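Long-range contacts in 16S rRNA methylase (PDB 7JLZ), which probably methylates an adenine in the 16S rRNA of the 30S ribosomal subunit, the kind of modification that makes bacteria resistant to aminoglycosides: residues K26-L31 / K96-L101; F177-K182 / P203-K208; M1-G6 / I77-S82; D35-Y40 / D184-E189. One frame throughout, in Å; residues are numbered along the deposited sequence. Where two conformers were deposited one is given.

Contact 1: K26-L31 / K96-L101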
loop_
_atom_site.group_PDB
_atom_site.type_symbol
_atom_site.label_atom_id
_atom_site.label_comp_id
_atom_site.label_asym_id
_atom_site.label_seq_id
_atom_site.Cartn_x
_atom_site.Cartn_y
_atom_site.Cartn_z
ATOM N N LYS A 26 14.087 8.250 -1.473
ATOM C CA LYS A 26 12.753 7.797 -1.844
ATOM C C LYS A 26 12.003 7.373 -0.595
ATOM O O LYS A 26 12.576 6.739 0.296
ATOM C CB LYS A 26 12.770 6.591 -2.795
ATOM C CG LYS A 26 13.451 6.754 -4.136
ATOM C CD LYS A 26 13.328 5.416 -4.887
ATOM C CE LYS A 26 13.937 5.449 -6.286
ATOM N NZ LYS A 26 15.425 5.403 -6.265
ATOM N N VAL A 27 10.709 7.685 -0.557
ATOM C CA VAL A 27 9.806 7.236 0.494
ATOM C C VAL A 27 8.671 6.469 -0.166
ATOM O O VAL A 27 8.128 6.910 -1.187
ATOM C CB VAL A 27 9.267 8.414 1.326
ATOM C CG1 VAL A 27 8.227 7.939 2.335
ATOM C CG2 VAL A 27 10.412 9.137 2.022
ATOM N N GLU A 28 8.343 5.304 0.391
ATOM C CA GLU A 28 7.236 4.493 -0.087
ATOM C C GLU A 28 6.281 4.213 1.065
ATOM O O GLU A 28 6.710 3.824 2.157
ATOM C CB GLU A 28 7.729 3.173 -0.697
ATOM C CG GLU A 28 6.564 2.260 -1.094
ATOM C CD GLU A 28 7.002 1.071 -1.926
ATOM O OE1 GLU A 28 7.982 1.203 -2.684
ATOM O OE2 GLU A 28 6.351 -0.001 -1.807
ATOM N N VAL A 29 4.990 4.425 0.829
ATOM C CA VAL A 29 3.947 4.115 1.801
ATOM C C VAL A 29 3.209 2.879 1.311
ATOM O O VAL A 29 2.802 2.825 0.146
ATOM C CB VAL A 29 2.983 5.301 1.987
ATOM C CG1 VAL A 29 1.779 4.893 2.822
ATOM C CG2 VAL A 29 3.747 6.500 2.600
ATOM N N ASP A 30 3.008 1.911 2.206
ATOM C CA ASP A 30 2.457 0.597 1.864
ATOM C C ASP A 30 1.193 0.340 2.675
ATOM O O ASP A 30 1.249 0.256 3.906
ATOM C CB ASP A 30 3.492 -0.494 2.135
ATOM C CG ASP A 30 4.694 -0.359 1.254
ATOM O OD1 ASP A 30 4.491 -0.233 0.033
ATOM O OD2 ASP A 30 5.830 -0.343 1.764
ATOM N N LEU A 31 0.061 0.193 1.988
ATOM C CA LEU A 31 -1.227 -0.031 2.623
ATOM C C LEU A 31 -1.733 -1.413 2.266
ATOM O O LEU A 31 -1.539 -1.870 1.136
ATOM C CB LEU A 31 -2.264 0.995 2.161
ATOM C CG LEU A 31 -1.832 2.451 2.187
ATOM C CD1 LEU A 31 -2.988 3.319 1.716
ATOM C CD2 LEU A 31 -1.407 2.797 3.605
ATOM N N LYS A 96 6.209 6.778 -3.739
ATOM C CA LYS A 96 5.431 5.650 -4.226
ATOM C C LYS A 96 4.444 5.230 -3.153
ATOM O O LYS A 96 4.783 5.191 -1.970
ATOM C CB LYS A 96 6.308 4.461 -4.615
ATOM C CG LYS A 96 5.484 3.325 -5.232
ATOM C CD LYS A 96 6.286 2.080 -5.534
ATOM C CE LYS A 96 5.395 1.048 -6.221
ATOM N NZ LYS A 96 6.118 -0.218 -6.518
ATOM N N LEU A 97 3.225 4.910 -3.587
ATOM C CA LEU A 97 2.155 4.421 -2.730
ATOM C C LEU A 97 1.718 3.079 -3.290
ATOM O O LEU A 97 1.270 3.006 -4.436
ATOM C CB LEU A 97 0.974 5.395 -2.704
ATOM C CG LEU A 97 -0.276 4.944 -1.958
ATOM C CD1 LEU A 97 0.016 4.687 -0.488
ATOM C CD2 LEU A 97 -1.367 6.014 -2.115
ATOM N N THR A 98 1.868 2.027 -2.501
ATOM C CA THR A 98 1.410 0.701 -2.905
ATOM C C THR A 98 0.208 0.314 -2.054
ATOM O O THR A 98 0.252 0.403 -0.821
ATOM C CB THR A 98 2.544 -0.323 -2.801
ATOM O OG1 THR A 98 3.589 0.064 -3.709
ATOM C CG2 THR A 98 2.059 -1.749 -3.179
ATOM N N ILE A 99 -0.875 -0.094 -2.722
ATOM C CA ILE A 99 -2.143 -0.394 -2.080
ATOM C C ILE A 99 -2.495 -1.836 -2.424
ATOM O O ILE A 99 -2.842 -2.132 -3.571
ATOM C CB ILE A 99 -3.263 0.550 -2.533
ATOM C CG1 ILE A 99 -2.864 2.023 -2.350
ATOM C CG2 ILE A 99 -4.523 0.245 -1.752
ATOM C CD1 ILE A 99 -3.853 2.998 -2.979
ATOM N N ILE A 100 -2.393 -2.737 -1.448
ATOM C CA ILE A 100 -2.779 -4.129 -1.641
ATOM C C ILE A 100 -4.180 -4.256 -1.060
ATOM O O ILE A 100 -4.360 -4.418 0.156
ATOM C CB ILE A 100 -1.782 -5.094 -0.996
ATOM C CG1 ILE A 100 -0.372 -4.771 -1.498
ATOM C CG2 ILE A 100 -2.183 -6.552 -1.296
ATOM C CD1 ILE A 100 0.740 -5.468 -0.743
ATOM N N LEU A 101 -5.187 -4.177 -1.927
ATOM C CA LEU A 101 -6.557 -4.135 -1.448
ATOM C C LEU A 101 -6.929 -5.470 -0.797
ATOM O O LEU A 101 -6.346 -6.511 -1.113
ATOM C CB LEU A 101 -7.513 -3.790 -2.591
ATOM C CG LEU A 101 -7.464 -2.313 -3.017
ATOM C CD1 LEU A 101 -8.406 -2.064 -4.179
ATOM C CD2 LEU A 101 -7.821 -1.405 -1.863
HETATM O O HOH W 1 5.984 -1.315 -3.918
#
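Val27 starts the pairing, its carbonyl O taking the backbone N of Lys96 at 3.2 Å, and from here strands 26-31 and 96-100 run parallel, their directions 16° apart. Glu28 CG lies anti to the backbone N (chi1 175°), which lays the extended side chain alongside that of Lys96, pointing the same way, with Glu28 OE1 3.4 Å from Lys96 CD. A water ties the polar ends together: it accepts from Lys96 NZ at 2.8 Å, donates to Glu28 OE2, and also bonds to Thr98 OG1. Lys96 NZ has a salt bridge to Glu132 on the next strand. Val29 is held through both its N and its O: the N donates to Lys96 O (2.9 Å) and the O accepts from Thr98 N, while its CG1 meets Leu97 CD1 (3.8 Å) on the sheet face that holds Leu31. Asp30 returns to the face of Glu28 and stands beside Thr98, its OD1 3.4 Å from Thr98 CB. Leu31 gives a nearly straight bond from its N to Thr98 O (2.8 Å, 176°) and takes Ile100 N on its O; its CG leans on Leu97 CD1 at 3.9 Å. In strand order 3-2-1-4-5-7-6 these are strands 1 and 4, the central parallel pair of the Rossmann-like class I methyltransferase fold, where strand 1 leads into the glycine-rich turn that in relatives binds S-adenosylmethionine.

Contact 2: F177-K182 / P203-K208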
loop_
_atom_site.group_PDB
_atom_site.type_symbol
_atom_site.label_atom_id
_atom_site.label_comp_id
_atom_site.label_asym_id
_atom_site.label_seq_id
_atom_site.Cartn_x
_atom_site.Cartn_y
_atom_site.Cartn_z
ATOM N N PHE A 177 -0.358 -2.316 -16.479
ATOM C CA PHE A 177 -1.267 -3.347 -16.001
ATOM C C PHE A 177 -0.612 -4.691 -16.248
ATOM O O PHE A 177 -0.018 -4.896 -17.304
ATOM C CB PHE A 177 -2.622 -3.301 -16.722
ATOM C CG PHE A 177 -3.478 -4.520 -16.494
ATOM C CD1 PHE A 177 -4.331 -4.591 -15.411
ATOM C CD2 PHE A 177 -3.436 -5.592 -17.380
ATOM C CE1 PHE A 177 -5.117 -5.713 -15.202
ATOM C CE2 PHE A 177 -4.219 -6.711 -17.175
ATOM C CZ PHE A 177 -5.061 -6.766 -16.084
ATOM N N GLY A 178 -0.741 -5.615 -15.306
ATOM C CA GLY A 178 -0.242 -6.955 -15.583
ATOM C C GLY A 178 -0.582 -7.929 -14.477
ATOM O O GLY A 178 -1.102 -7.562 -13.421
ATOM N N SER A 179 -0.286 -9.195 -14.747
ATOM C CA SER A 179 -0.485 -10.236 -13.748
ATOM C C SER A 179 0.663 -10.254 -12.747
ATOM O O SER A 179 1.812 -9.958 -13.081
ATOM C CB SER A 179 -0.589 -11.614 -14.414
ATOM O OG SER A 179 -1.634 -11.658 -15.365
ATOM N N LEU A 180 0.343 -10.633 -11.513
ATOM C CA LEU A 180 1.363 -10.905 -10.512
ATOM C C LEU A 180 1.896 -12.324 -10.685
ATOM O O LEU A 180 1.140 -13.248 -10.996
ATOM C CB LEU A 180 0.782 -10.737 -9.107
ATOM C CG LEU A 180 1.430 -9.752 -8.130
ATOM C CD1 LEU A 180 1.367 -8.347 -8.667
ATOM C CD2 LEU A 180 0.755 -9.827 -6.762
ATOM N N GLY A 181 3.207 -12.490 -10.502
ATOM C CA GLY A 181 3.838 -13.791 -10.495
ATOM C C GLY A 181 4.290 -14.170 -9.091
ATOM O O GLY A 181 4.288 -13.359 -8.166
ATOM N N LYS A 182 4.691 -15.438 -8.943
ATOM C CA LYS A 182 5.102 -15.925 -7.629
ATOM C C LYS A 182 6.328 -15.183 -7.108
ATOM O O LYS A 182 6.511 -15.064 -5.890
ATOM C CB LYS A 182 5.361 -17.432 -7.672
ATOM C CG LYS A 182 4.213 -18.267 -7.105
ATOM C CD LYS A 182 4.659 -19.683 -6.752
ATOM C CE LYS A 182 3.601 -20.414 -5.928
ATOM N NZ LYS A 182 3.345 -19.762 -4.608
ATOM N N PRO A 203 -6.298 -15.402 -9.698
ATOM C CA PRO A 203 -5.264 -14.527 -10.251
ATOM C C PRO A 203 -5.168 -13.226 -9.478
ATOM O O PRO A 203 -6.145 -12.734 -8.910
ATOM C CB PRO A 203 -5.745 -14.287 -11.682
ATOM C CG PRO A 203 -7.226 -14.275 -11.546
ATOM C CD PRO A 203 -7.583 -15.217 -10.399
ATOM N N LEU A 204 -3.958 -12.678 -9.451
ATOM C CA LEU A 204 -3.708 -11.373 -8.855
ATOM C C LEU A 204 -3.149 -10.435 -9.917
ATOM O O LEU A 204 -2.416 -10.863 -10.816
ATOM C CB LEU A 204 -2.744 -11.468 -7.666
ATOM C CG LEU A 204 -3.252 -12.218 -6.424
ATOM C CD1 LEU A 204 -2.214 -12.167 -5.314
ATOM C CD2 LEU A 204 -4.590 -11.650 -5.932
ATOM N N TYR A 205 -3.491 -9.155 -9.799
ATOM C CA TYR A 205 -3.141 -8.162 -10.799
ATOM C C TYR A 205 -2.455 -6.982 -10.134
ATOM O O TYR A 205 -2.721 -6.659 -8.973
ATOM C CB TYR A 205 -4.371 -7.662 -11.560
ATOM C CG TYR A 205 -5.130 -8.790 -12.215
ATOM C CD1 TYR A 205 -4.750 -9.275 -13.458
ATOM C CD2 TYR A 205 -6.209 -9.390 -11.573
ATOM C CE1 TYR A 205 -5.439 -10.316 -14.051
ATOM C CE2 TYR A 205 -6.896 -10.423 -12.154
ATOM C CZ TYR A 205 -6.511 -10.881 -13.394
ATOM O OH TYR A 205 -7.206 -11.915 -13.974
ATOM N N GLN A 206 -1.563 -6.366 -10.894
ATOM C CA GLN A 206 -0.809 -5.183 -10.498
ATOM C C GLN A 206 -1.132 -4.069 -11.482
ATOM O O GLN A 206 -1.033 -4.265 -12.690
ATOM C CB GLN A 206 0.683 -5.504 -10.533
ATOM C CG GLN A 206 1.606 -4.512 -9.874
ATOM C CD GLN A 206 3.054 -4.948 -10.010
ATOM O OE1 GLN A 206 3.563 -5.090 -11.123
ATOM N NE2 GLN A 206 3.718 -5.188 -8.882
ATOM N N LEU A 207 -1.500 -2.903 -10.970
ATOM C CA LEU A 207 -1.807 -1.750 -11.803
ATOM C C LEU A 207 -0.984 -0.592 -11.275
ATOM O O LEU A 207 -0.910 -0.401 -10.059
ATOM C CB LEU A 207 -3.304 -1.394 -11.754
ATOM C CG LEU A 207 -4.326 -2.291 -12.457
ATOM C CD1 LEU A 207 -4.492 -3.631 -11.739
ATOM C CD2 LEU A 207 -5.663 -1.586 -12.572
ATOM N N LYS A 208 -0.347 0.158 -12.174
ATOM C CA LYS A 208 0.438 1.325 -11.787
ATOM C C LYS A 208 -0.160 2.572 -12.408
ATOM O O LYS A 208 -0.695 2.537 -13.518
ATOM C CB LYS A 208 1.908 1.200 -12.208
ATOM C CG LYS A 208 2.588 0.020 -11.502
ATOM C CD LYS A 208 4.081 -0.046 -11.765
ATOM C CE LYS A 208 4.705 -1.207 -10.990
ATOM N NZ LYS A 208 6.149 -1.410 -11.313
#
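Gly178 and Gln206 form the hydrogen-bonded pair at the middle of this antiparallel contact: Gly178 N reaches Gln206 O at 3.0 Å, and Gln206 N returns to Gly178 O at 2.8 Å. A third backbone bond follows where the regular strand gives way to loop. Leu180 N meets Leu204 O at 2.9 Å and is almost straight at the hydrogen (178°), yet the donor stands well above the carbonyl plane, off the lone pairs. CA-H...O contacts accompany these bonds, such as Phe177 CA to Gln206 O at 3.4 Å. The strands concerned, 172-179 and 205-211, are the sixth and seventh of the class I methyltransferase sheet; the seventh is the reversed strand of this fold, inserted between the fifth and the sixth, so 172-179 lies at the edge. Aromatic packing lies on the face bearing Phe177 and Leu207. Phe177 CG is anti to the backbone N (chi1 167°), which sets the ring side by side with both Leu207 and Tyr205. The planes of the two rings are only 16° apart, but they are slid so far that they scarcely overlap, and the touch is Phe177 CZ against Tyr205 CD1 (3.6 Å). Leu207 CG sits at the edge of the Phe177 ring, 3.7 Å from Phe177 CD1. Aliphatic contacts gather round Leu180. Its CD1 presses on Gln206 CB (3.5 Å), the two side chains crossing at about a right angle, and its CB meets Leu204 CB at 3.9 Å. Both leucines also touch Leu185 of the short helix 182-185, which lies between them in the chain.

Contact 3: M1-G6 / I77-S82. With SO4 (sulfate ion), chain D.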
loop_
_atom_site.group_PDB
_atom_site.type_symbol
_atom_site.label_atom_id
_atom_site.label_comp_id
_atom_site.label_asym_id
_atom_site.label_seq_id
_atom_site.Cartn_x
_atom_site.Cartn_y
_atom_site.Cartn_z
ATOM N N MET A 1 1.800 11.198 15.242
ATOM C CA MET A 1 1.332 9.885 14.807
ATOM C C MET A 1 1.926 8.806 15.700
ATOM O O MET A 1 2.867 9.064 16.446
ATOM C CB MET A 1 1.709 9.638 13.355
ATOM C CG MET A 1 3.176 9.406 13.151
ATOM S SD MET A 1 3.590 9.354 11.397
ATOM C CE MET A 1 5.346 8.999 11.519
ATOM N N LYS A 2 1.388 7.590 15.616
ATOM C CA LYS A 2 1.729 6.524 16.546
ATOM C C LYS A 2 2.494 5.433 15.803
ATOM O O LYS A 2 1.944 4.789 14.905
ATOM C CB LYS A 2 0.466 5.966 17.205
ATOM C CG LYS A 2 -0.311 6.984 18.057
ATOM C CD LYS A 2 0.485 7.471 19.262
ATOM C CE LYS A 2 -0.377 8.341 20.227
ATOM N NZ LYS A 2 -0.860 9.610 19.610
ATOM N N VAL A 3 3.761 5.244 16.179
ATOM C CA VAL A 3 4.661 4.279 15.554
ATOM C C VAL A 3 4.633 2.994 16.370
ATOM O O VAL A 3 4.752 3.037 17.601
ATOM C CB VAL A 3 6.086 4.853 15.448
ATOM C CG1 VAL A 3 7.083 3.801 15.025
ATOM C CG2 VAL A 3 6.112 6.039 14.459
ATOM N N VAL A 4 4.463 1.858 15.694
ATOM C CA VAL A 4 4.375 0.556 16.342
ATOM C C VAL A 4 5.753 -0.087 16.388
ATOM O O VAL A 4 6.445 -0.181 15.367
ATOM C CB VAL A 4 3.378 -0.364 15.613
ATOM C CG1 VAL A 4 3.336 -1.755 16.267
ATOM C CG2 VAL A 4 1.985 0.258 15.564
ATOM N N THR A 5 6.134 -0.577 17.568
ATOM C CA THR A 5 7.357 -1.366 17.742
ATOM C C THR A 5 7.009 -2.510 18.691
ATOM O O THR A 5 6.931 -2.308 19.906
ATOM C CB THR A 5 8.509 -0.525 18.284
ATOM O OG1 THR A 5 8.817 0.525 17.358
ATOM C CG2 THR A 5 9.738 -1.374 18.476
ATOM N N GLY A 6 6.780 -3.692 18.133
ATOM C CA GLY A 6 6.373 -4.820 18.961
ATOM C C GLY A 6 5.042 -4.536 19.631
ATOM O O GLY A 6 4.091 -4.049 19.007
ATOM N N ILE A 77 9.303 1.317 8.840
ATOM C CA ILE A 77 8.568 1.892 9.955
ATOM C C ILE A 77 7.096 1.529 9.809
ATOM O O ILE A 77 6.582 1.371 8.694
ATOM C CB ILE A 77 8.786 3.419 10.041
ATOM C CG1 ILE A 77 8.224 3.978 11.346
ATOM C CG2 ILE A 77 8.185 4.120 8.849
ATOM C CD1 ILE A 77 8.366 5.471 11.456
ATOM N N TYR A 78 6.425 1.364 10.955
ATOM C CA TYR A 78 5.067 0.840 11.020
ATOM C C TYR A 78 4.201 1.758 11.865
ATOM O O TYR A 78 4.552 2.056 13.009
ATOM C CB TYR A 78 5.064 -0.583 11.608
ATOM C CG TYR A 78 5.963 -1.526 10.838
ATOM C CD1 TYR A 78 7.338 -1.589 11.100
ATOM C CD2 TYR A 78 5.446 -2.345 9.842
ATOM C CE1 TYR A 78 8.167 -2.432 10.379
ATOM C CE2 TYR A 78 6.270 -3.211 9.124
ATOM C CZ TYR A 78 7.629 -3.245 9.400
ATOM O OH TYR A 78 8.459 -4.091 8.695
ATOM N N ILE A 79 3.065 2.189 11.311
ATOM C CA ILE A 79 2.275 3.282 11.875
ATOM C C ILE A 79 0.813 2.874 11.982
ATOM O O ILE A 79 0.282 2.183 11.105
ATOM C CB ILE A 79 2.416 4.555 11.005
ATOM C CG1 ILE A 79 3.872 5.013 10.989
ATOM C CG2 ILE A 79 1.503 5.700 11.487
ATOM C CD1 ILE A 79 4.111 6.118 10.029
ATOM N N LEU A 80 0.155 3.311 13.053
ATOM C CA LEU A 80 -1.282 3.104 13.181
ATOM C C LEU A 80 -2.029 4.085 12.284
ATOM O O LEU A 80 -1.765 5.293 12.315
ATOM C CB LEU A 80 -1.740 3.295 14.623
ATOM C CG LEU A 80 -1.419 2.234 15.650
ATOM C CD1 LEU A 80 -2.108 2.606 16.954
ATOM C CD2 LEU A 80 -1.870 0.861 15.153
ATOM N N GLY A 81 -2.971 3.576 11.504
ATOM C CA GLY A 81 -3.756 4.462 10.663
ATOM C C GLY A 81 -4.786 3.694 9.868
ATOM O O GLY A 81 -4.758 2.466 9.784
ATOM N N SER A 82 -5.708 4.455 9.288
ATOM C CA SER A 82 -6.795 3.940 8.468
ATOM C C SER A 82 -7.293 5.119 7.647
ATOM O O SER A 82 -6.865 6.258 7.863
ATOM C CB SER A 82 -7.929 3.358 9.318
ATOM O OG SER A 82 -8.636 4.392 9.989
HETATM S S SO4 D . -2.537 12.913 16.662
HETATM O O1 SO4 D . -1.220 12.709 16.120
HETATM O O2 SO4 D . -3.424 11.900 16.156
HETATM O O3 SO4 D . -3.022 14.209 16.275
HETATM O O4 SO4 D . -2.484 12.828 18.099
HETATM O O HOH W 2 -0.860 7.263 13.874
HETATM O O HOH W 3 8.151 0.857 13.522
#
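Val3 and Ile79 bridge the backbones of strands 2-5 and 77-80, which run in roughly opposed directions but cross steeply, at 125°. One direct hydrogen bond lies to each side of this bridge: Leu80 N to Lys2 O at 3.0 Å and Val4 N to Tyr78 O at 2.7 Å. The bonds that would complete the two flanking pairs are replaced by water. One water accepts from Lys2 N and donates to Leu80 O (2.7 Å); another accepts from Tyr78 N and donates to Val4 O (2.7 Å). Every backbone N and O that these four residues turn toward the other strand is therefore satisfied, directly or through a water. The amino group of Met1 hydrogen-bonds to Glu89, with a weak bond of 3.5 Å from Met1 N to O1 of a sulfate probably brought by the crystallisation liquor. Tyr78 OH bonds to Ser68 of helix 58-70. Apolar side chains pack beside the backbone bonds. Met1 CG is folded back between its own N and carbonyl carbon (chi1 71°), and from there an extended chain brings CE tightly against Ile79 CD1 (3.5 Å). Val4 CG2, anti to its carbonyl carbon, meets Leu80 CD2 at 3.9 Å, the two side chains crossing at about a right angle. Strand 2-5 pairs with 8-11 in an N-terminal hairpin, and the water-filled positions imply that this hairpin is attached to the edge of the central sheet through a short, splayed junction rather than by regular strand pairing.

Contact 4: D35-Y40 / D184-E189. With SO4 (sulfate ion), chain E.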
loop_
_atom_site.group_PDB
_atom_site.type_symbol
_atom_site.label_atom_id
_atom_site.label_comp_id
_atom_site.label_asym_id
_atom_site.label_seq_id
_atom_site.Cartn_x
_atom_site.Cartn_y
_atom_site.Cartn_z
ATOM N N ASP A 35 0.253 -7.924 7.682
ATOM C CA ASP A 35 1.118 -7.934 8.850
ATOM C C ASP A 35 2.400 -7.140 8.644
ATOM O O ASP A 35 3.318 -7.245 9.466
ATOM C CB ASP A 35 1.479 -9.373 9.250
ATOM C CG ASP A 35 2.151 -10.162 8.115
ATOM O OD1 ASP A 35 2.349 -9.615 7.004
ATOM O OD2 ASP A 35 2.458 -11.361 8.353
ATOM N N GLY A 36 2.498 -6.350 7.583
ATOM C CA GLY A 36 3.716 -5.610 7.363
ATOM C C GLY A 36 4.862 -6.387 6.743
ATOM O O GLY A 36 5.949 -5.815 6.582
ATOM N N ARG A 37 4.663 -7.665 6.378
ATOM C CA ARG A 37 5.732 -8.435 5.742
ATOM C C ARG A 37 6.312 -7.702 4.538
ATOM O O ARG A 37 7.538 -7.643 4.363
ATOM C CB ARG A 37 5.202 -9.812 5.330
ATOM C CG ARG A 37 6.156 -10.635 4.464
ATOM C CD ARG A 37 5.435 -11.855 3.902
ATOM N NE ARG A 37 6.243 -12.624 2.950
ATOM C CZ ARG A 37 7.027 -13.649 3.279
ATOM N NH1 ARG A 37 7.139 -14.028 4.547
ATOM N NH2 ARG A 37 7.712 -14.289 2.345
ATOM N N TYR A 38 5.441 -7.117 3.711
ATOM C CA TYR A 38 5.872 -6.419 2.503
ATOM C C TYR A 38 6.841 -5.294 2.830
ATOM O O TYR A 38 7.830 -5.078 2.113
ATOM C CB TYR A 38 4.640 -5.874 1.785
ATOM C CG TYR A 38 4.867 -5.297 0.396
ATOM C CD1 TYR A 38 4.921 -6.133 -0.708
ATOM C CD2 TYR A 38 4.972 -3.930 0.188
ATOM C CE1 TYR A 38 5.097 -5.646 -1.969
ATOM C CE2 TYR A 38 5.151 -3.418 -1.091
ATOM C CZ TYR A 38 5.214 -4.289 -2.165
ATOM O OH TYR A 38 5.391 -3.813 -3.439
ATOM N N VAL A 39 6.573 -4.577 3.919
ATOM C CA VAL A 39 7.439 -3.471 4.325
ATOM C C VAL A 39 8.822 -3.995 4.687
ATOM O O VAL A 39 9.848 -3.497 4.204
ATOM C CB VAL A 39 6.801 -2.718 5.501
ATOM C CG1 VAL A 39 7.784 -1.667 6.049
ATOM C CG2 VAL A 39 5.485 -2.063 5.045
ATOM N N TYR A 40 8.862 -5.028 5.532
ATOM C CA TYR A 40 10.122 -5.629 5.964
ATOM C C TYR A 40 10.916 -6.184 4.784
ATOM O O TYR A 40 12.117 -5.926 4.646
ATOM C CB TYR A 40 9.808 -6.732 6.975
ATOM C CG TYR A 40 10.925 -7.703 7.301
ATOM C CD1 TYR A 40 11.844 -7.432 8.304
ATOM C CD2 TYR A 40 11.013 -8.932 6.651
ATOM C CE1 TYR A 40 12.853 -8.348 8.618
ATOM C CE2 TYR A 40 12.006 -9.844 6.965
ATOM C CZ TYR A 40 12.919 -9.545 7.948
ATOM O OH TYR A 40 13.908 -10.454 8.262
ATOM N N ASP A 184 6.649 -12.037 -7.362
ATOM C CA ASP A 184 6.071 -10.814 -6.818
ATOM C C ASP A 184 5.178 -11.064 -5.613
ATOM O O ASP A 184 4.945 -10.134 -4.833
ATOM C CB ASP A 184 5.255 -10.097 -7.895
ATOM C CG ASP A 184 5.897 -10.183 -9.261
ATOM O OD1 ASP A 184 6.993 -9.610 -9.439
ATOM O OD2 ASP A 184 5.314 -10.843 -10.150
ATOM N N LEU A 185 4.656 -12.286 -5.467
ATOM C CA LEU A 185 3.861 -12.646 -4.298
ATOM C C LEU A 185 4.715 -12.763 -3.050
ATOM O O LEU A 185 4.239 -12.478 -1.945
ATOM C CB LEU A 185 3.154 -13.978 -4.535
ATOM C CG LEU A 185 1.633 -14.013 -4.627
ATOM C CD1 LEU A 185 1.203 -13.190 -5.825
ATOM C CD2 LEU A 185 1.154 -15.451 -4.752
ATOM N N LYS A 186 5.957 -13.214 -3.208
ATOM C CA LYS A 186 6.821 -13.496 -2.067
ATOM C C LYS A 186 6.940 -12.335 -1.086
ATOM O O LYS A 186 6.868 -12.581 0.129
ATOM C CB LYS A 186 8.203 -13.925 -2.587
ATOM C CG LYS A 186 9.210 -14.265 -1.510
ATOM C CD LYS A 186 8.933 -15.623 -0.921
ATOM C CE LYS A 186 10.194 -16.252 -0.380
ATOM N NZ LYS A 186 9.967 -17.706 -0.201
ATOM N N PRO A 187 7.107 -11.080 -1.503
ATOM C CA PRO A 187 7.108 -10.016 -0.494
ATOM C C PRO A 187 5.782 -9.866 0.230
ATOM O O PRO A 187 5.769 -9.440 1.390
ATOM C CB PRO A 187 7.442 -8.751 -1.305
ATOM C CG PRO A 187 8.076 -9.242 -2.543
ATOM C CD PRO A 187 7.480 -10.579 -2.839
ATOM N N ILE A 188 4.669 -10.187 -0.424
ATOM C CA ILE A 188 3.347 -9.942 0.151
ATOM C C ILE A 188 2.958 -11.050 1.127
ATOM O O ILE A 188 2.498 -10.786 2.246
ATOM C CB ILE A 188 2.308 -9.810 -0.979
ATOM C CG1 ILE A 188 2.690 -8.680 -1.941
ATOM C CG2 ILE A 188 0.908 -9.620 -0.412
ATOM C CD1 ILE A 188 1.972 -8.748 -3.259
ATOM N N GLU A 189 3.127 -12.311 0.703
ATOM C CA GLU A 189 2.589 -13.504 1.349
ATOM C C GLU A 189 3.714 -14.501 1.576
ATOM O O GLU A 189 4.539 -14.708 0.688
ATOM C CB GLU A 189 1.565 -14.194 0.439
ATOM C CG GLU A 189 0.110 -14.075 0.791
ATOM C CD GLU A 189 -0.698 -15.125 0.042
ATOM O OE1 GLU A 189 -0.119 -15.782 -0.847
ATOM O OE2 GLU A 189 -1.896 -15.309 0.343
HETATM S S SO4 E . 8.377 -17.832 3.280
HETATM O O1 SO4 E . 9.673 -18.442 3.137
HETATM O O2 SO4 E . 7.445 -18.800 3.799
HETATM O O3 SO4 E . 7.921 -17.381 1.996
HETATM O O4 SO4 E . 8.476 -16.719 4.188
HETATM O O HOH W 4 2.684 -8.160 3.357
#
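Tyr38 and Pro187 bring the backbones together, their CA atoms 4.8 Å apart where the first turn of helix 37-45 meets the irregular helical turn 186-188. The Arg37 side chain carries most of the polar contact. With CG anti to the backbone N (chi1 171°) and the chain extended to NE, it passes Pro187 O and offers the guanidinium side-on to one carbonyl: Arg37 NE and NH2 each lie 2.9 Å from Lys186 O, which sits in the guanidinium plane. Glu189 C lies over one face of the group, 3.4 Å from Arg37 NE. The side-on grip by NE and NH2 fixes the rotation of the guanidinium; NH1, and NH2 as well, also bond to a sulfate, with Arg37 NH1 3.0 Å from its O4. Lys186 NZ binds sulfate O3, also at 3.0 Å. Ser190 and Thr191 also bond to this ion, probably from the crystallisation liquor; an anion site here might mark where an RNA phosphate could lie. In the Rossmann-like fold, helix 37-45 is the one that follows the first strand and its glycine-rich turn, and the partner segment belongs to the connection between the last two strands. An Asx turn starts the helix: Asp35 OD1 accepts from Arg37 N, with Gly36 as N-cap. The Tyr38 ring packs on the loop, its CD1 3.6 Å from Ile188 CG1 and 3.7 Å from Pro187 CB, with the tyrosine and isoleucine side chains pointing the same way. A water links the backbones, accepting from Tyr38 N and donating to Ile188 O.

Overall arrangement
Contacts 1, 2 and 3 reach one seven-stranded sheet: contact 1 at its middle, the others on opposite sides of the chain's centre, each centred about 15 Å from contact 1 and about 28 Å from one another. Contact 4 lies over the face bearing Glu28 and Asp30, toward the C-terminal strand ends, and touches all three: Tyr38 packs on Asp30 of contact 1, Leu185 on Leu180 and Leu204 of contact 2, and Tyr78 of contact 3 on Val39. Along the chain contacts 1 and 3 interleave and both close before contact 2 opens, whereas contact 4 crosses each. This brings the connection between the last two strands back to helix 37-45, near the probable cofactor end.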